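Local coordinates for mitochondrial association factor 1 (Toxoplasma gondii, PDB 6BXT), which probably helps tether host mitochondria to the parasite's vacuole and binds ADP-ribose in a macro-like domain, at residues T170-G175 with P217-G222. Residues are numbered along the deposited sequence; the frame is centred on the assembly and turned at random.
Sequences TVAPFG and PLLGAG. With APR (adenosine-5-diphosphoribose), chain D.
No hydrogen bond joins A172 to L219 and G220, although the two segments meet in a fully buried place: the methyl of A172 makes the two contacts with the turn, at L219 and G220. CB of A172 points at the corner of the facing turn, 3.7 Å from the backbone N of G220 and 3.9 Å from CB of L219. Two residues earlier, on strand 166-171, T170 adds a second apolar touch, its CG2 lying 3.9 Å from CD1 of L219, with the two side chains crossing at a slant. The torsion of T170 (chi1 -172°) sets OG1 opposite the backbone N and turns the methyl to L219, while the hydroxyl is bound to the carbonyl of A146. L219 thus meets A172 with its CB and T170 with CD1, and it also packs on A50 of the neighbouring strand 45-51.

L218 to A221 form a type II beta turn, closed by a weak bond of 3.2 Å from A221 N to L218 O. G220 occupies its third position with positive phi (72°), a conformation that glycine adopts readily. With no side chain, G220 brings its backbone against A172, the CA atoms of A172 and G220 being 5.4 Å apart. The carbonyl of L219 is held by the hydroxyl of Y186; other residues of the same helix 179-201 (Y182, A185, T189) pack on P173.

The turn borders the ligand: G220 N lies 3.5 Å from O1B of ADP-ribose, and CA of G222 is 3.2 Å from O3A, the oxygen bridging the phosphates. Such a glycine-rich loop, following a central strand and bordering the diphosphate, is characteristic of the ADP-ribose pocket of macro domains.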
ATOM      1  N   THR A 170       2.935  -2.961  -1.529  1.00 36.25           N
ATOM      2  CA  THR A 170       2.483  -3.453  -2.821  1.00 29.99           C
ATOM      3  C   THR A 170       3.490  -3.097  -3.904  1.00 32.02           C
ATOM      4  O   THR A 170       4.277  -2.166  -3.746  1.00 45.25           O
ATOM      5  CB  THR A 170       1.097  -2.880  -3.196  1.00 40.24           C
ATOM      6  OG1 THR A 170       0.605  -3.533  -4.372  1.00 45.08           O
ATOM      7  CG2 THR A 170       1.176  -1.374  -3.438  1.00 46.15           C
ATOM      8  N   VAL A 171       3.463  -3.852  -4.997  1.00 40.19           N
ATOM      9  CA  VAL A 171       4.349  -3.611  -6.128  1.00 36.18           C
ATOM     10  C   VAL A 171       3.519  -3.168  -7.326  1.00 39.16           C
ATOM     11  O   VAL A 171       2.670  -3.913  -7.812  1.00 44.77           O
ATOM     12  CB  VAL A 171       5.160  -4.867  -6.495  1.00 43.10           C
ATOM     13  CG1 VAL A 171       6.249  -4.521  -7.499  1.00 45.28           C
ATOM     14  CG2 VAL A 171       5.770  -5.489  -5.247  1.00 41.26           C
ATOM     15  N   ALA A 172       3.769  -1.951  -7.795  1.00 42.50           N
ATOM     16  CA  ALA A 172       2.988  -1.376  -8.882  1.00 42.82           C
ATOM     17  C   ALA A 172       3.600  -1.720 -10.237  1.00 39.20           C
ATOM     18  O   ALA A 172       4.796  -1.996 -10.328  1.00 43.22           O
ATOM     19  CB  ALA A 172       2.884   0.131  -8.712  1.00 44.49           C
ATOM     20  N   PRO A 173       2.778  -1.706 -11.299  1.00 35.44           N
ATOM     21  CA  PRO A 173       3.279  -1.992 -12.648  1.00 47.20           C
ATOM     22  C   PRO A 173       4.168  -0.880 -13.199  1.00 51.74           C
ATOM     23  O   PRO A 173       3.914   0.297 -12.943  1.00 50.35           O
ATOM     24  CB  PRO A 173       1.998  -2.124 -13.479  1.00 49.08           C
ATOM     25  CG  PRO A 173       0.980  -1.334 -12.737  1.00 47.30           C
ATOM     26  CD  PRO A 173       1.318  -1.503 -11.288  1.00 42.33           C
ATOM     27  N   PHE A 174       5.202  -1.256 -13.943  1.00 62.16           N
ATOM     28  CA  PHE A 174       6.064  -0.282 -14.599  1.00 59.53           C
ATOM     29  C   PHE A 174       5.285   0.423 -15.704  1.00 61.07           C
ATOM     30  O   PHE A 174       4.472  -0.197 -16.391  1.00 58.83           O
ATOM     31  CB  PHE A 174       7.312  -0.962 -15.163  1.00 63.03           C
ATOM     32  CG  PHE A 174       8.418  -0.008 -15.508  1.00 74.30           C
ATOM     33  CD1 PHE A 174       9.124   0.647 -14.511  1.00 72.49           C
ATOM     34  CD2 PHE A 174       8.760   0.223 -16.828  1.00 69.94           C
ATOM     35  CE1 PHE A 174      10.145   1.523 -14.827  1.00 70.33           C
ATOM     36  CE2 PHE A 174       9.780   1.096 -17.151  1.00 71.52           C
ATOM     37  CZ  PHE A 174      10.473   1.748 -16.150  1.00 75.89           C
ATOM     38  N   GLY A 175       5.534   1.717 -15.871  1.00 63.08           N
ATOM     39  CA  GLY A 175       4.755   2.536 -16.783  1.00 63.46           C
ATOM     40  C   GLY A 175       4.873   2.142 -18.244  1.00 58.50           C
ATOM     41  O   GLY A 175       3.963   2.395 -19.033  1.00 54.61           O
ATOM     42  N   PRO A 217      -0.412   6.323  -1.848  1.00 41.77           N
ATOM     43  CA  PRO A 217       0.238   7.218  -2.806  1.00 34.61           C
ATOM     44  C   PRO A 217      -0.317   6.958  -4.197  1.00 38.57           C
ATOM     45  O   PRO A 217      -1.100   6.022  -4.359  1.00 46.27           O
ATOM     46  CB  PRO A 217       1.712   6.828  -2.711  1.00 38.91           C
ATOM     47  CG  PRO A 217       1.680   5.390  -2.325  1.00 43.11           C
ATOM     48  CD  PRO A 217       0.480   5.227  -1.429  1.00 41.32           C
ATOM     49  N   LEU A 218       0.069   7.759  -5.182  1.00 41.19           N
ATOM     50  CA  LEU A 218      -0.293   7.462  -6.560  1.00 38.60           C
ATOM     51  C   LEU A 218       0.662   6.397  -7.082  1.00 43.06           C
ATOM     52  O   LEU A 218       1.759   6.716  -7.542  1.00 42.71           O
ATOM     53  CB  LEU A 218      -0.240   8.717  -7.432  1.00 46.61           C
ATOM     54  CG  LEU A 218      -0.731   8.545  -8.872  1.00 47.13           C
ATOM     55  CD1 LEU A 218      -2.227   8.270  -8.910  1.00 43.52           C
ATOM     56  CD2 LEU A 218      -0.400   9.772  -9.698  1.00 55.75           C
ATOM     57  N   LEU A 219       0.249   5.134  -6.987  1.00 45.64           N
ATOM     58  CA  LEU A 219       1.107   4.008  -7.350  1.00 40.57           C
ATOM     59  C   LEU A 219       1.646   4.130  -8.775  1.00 39.32           C
ATOM     60  O   LEU A 219       0.924   4.503  -9.700  1.00 38.31           O
ATOM     61  CB  LEU A 219       0.346   2.682  -7.202  1.00 46.36           C
ATOM     62  CG  LEU A 219       0.177   2.027  -5.819  1.00 45.23           C
ATOM     63  CD1 LEU A 219       1.372   2.266  -4.903  1.00 43.52           C
ATOM     64  CD2 LEU A 219      -1.118   2.466  -5.144  1.00 45.49           C
ATOM     65  N   GLY A 220       2.930   3.824  -8.932  1.00 42.28           N
ATOM     66  CA  GLY A 220       3.557   3.783 -10.240  1.00 49.31           C
ATOM     67  C   GLY A 220       3.770   5.143 -10.875  1.00 50.03           C
ATOM     68  O   GLY A 220       3.977   5.236 -12.084  1.00 54.74           O
ATOM     69  N   ALA A 221       3.733   6.195 -10.062  1.00 54.34           N
ATOM     70  CA  ALA A 221       3.862   7.561 -10.566  1.00 51.27           C
ATOM     71  C   ALA A 221       5.223   8.174 -10.236  1.00 53.13           C
ATOM     72  O   ALA A 221       5.487   9.326 -10.581  1.00 53.48           O
ATOM     73  CB  ALA A 221       2.750   8.428 -10.008  1.00 49.20           C
ATOM     74  N   GLY A 222       6.085   7.401  -9.579  1.00 55.42           N
ATOM     75  CA  GLY A 222       7.416   7.864  -9.232  1.00 52.00           C
ATOM     76  C   GLY A 222       8.463   7.322 -10.187  1.00 56.76           C
ATOM     77  O   GLY A 222       8.525   7.735 -11.345  1.00 52.30           O
TER
HETATM   78  N1  APR D 501       7.130  10.456   0.519  1.00 45.65           N
HETATM   79  C2  APR D 501       5.845  10.439   0.101  1.00 46.70           C
HETATM   80  N3  APR D 501       5.560  10.318  -1.233  1.00 49.09           N
HETATM   81  C4  APR D 501       6.568  10.213  -2.143  1.00 50.94           C
HETATM   82  C5  APR D 501       7.854  10.230  -1.725  1.00 50.05           C
HETATM   83  C6  APR D 501       8.140  10.354  -0.382  1.00 47.39           C
HETATM   84  N6  APR D 501       9.336  10.403   0.389  1.00 50.99           N
HETATM   85  N7  APR D 501       8.658  10.112  -2.825  1.00 54.12           N
HETATM   86  C8  APR D 501       7.857  10.022  -3.919  1.00 55.39           C
HETATM   87  N9  APR D 501       6.551  10.085  -3.510  1.00 57.03           N
HETATM   88  C1' APR D 501       5.414  10.037  -4.284  1.00 65.07           C
HETATM   89  C2' APR D 501       5.588  10.128  -5.613  1.00 62.01           C
HETATM   90  O2' APR D 501       5.234  11.484  -6.059  1.00 62.65           O
HETATM   91  C3' APR D 501       4.612   9.111  -6.231  1.00 63.87           C
HETATM   92  O3' APR D 501       3.471   9.704  -6.593  1.00 61.89           O
HETATM   93  O4' APR D 501       4.652   8.599  -3.969  1.00 68.92           O
HETATM   94  C4' APR D 501       4.355   8.029  -5.084  1.00 66.73           C
HETATM   95  C5' APR D 501       5.245   6.827  -5.281  1.00 63.71           C
HETATM   96  O5' APR D 501       6.622   7.220  -5.121  1.00 64.68           O
HETATM   97  PA  APR D 501       7.727   6.209  -5.573  1.00 57.46           P
HETATM   98  O1A APR D 501       7.861   5.094  -4.548  1.00 61.46           O
HETATM   99  O2A APR D 501       9.024   6.894  -5.739  1.00 52.87           O
HETATM  100  O3A APR D 501       7.261   5.604  -6.993  1.00 70.93           O
HETATM  101  PB  APR D 501       7.055   4.064  -7.323  1.00 61.76           P
HETATM  102  O1B APR D 501       5.704   3.576  -6.798  1.00 62.94           O
HETATM  103  O2B APR D 501       7.103   3.913  -8.844  1.00 53.35           O
HETATM  104  O5D APR D 501       8.231   3.210  -6.683  1.00 63.74           O
HETATM  105  C5D APR D 501       9.388   3.115  -7.475  1.00 65.44           C
HETATM  106  O4D APR D 501      10.679   3.741  -5.656  1.00 71.12           O
HETATM  107  O1D APR D 501       9.832   3.504  -3.385  1.00 54.72           O
HETATM  108  C1D APR D 501      10.788   2.987  -4.231  1.00 66.44           C
HETATM  109  O2D APR D 501      11.730   0.916  -3.808  1.00 66.88           O
HETATM  110  C2D APR D 501      10.591   1.683  -4.418  1.00 73.65           C
HETATM  111  O3D APR D 501      11.665   0.706  -6.256  1.00 78.34           O
HETATM  112  C3D APR D 501      10.571   1.445  -5.900  1.00 69.50           C
HETATM  113  C4D APR D 501      10.645   2.864  -6.584  1.00 67.69           C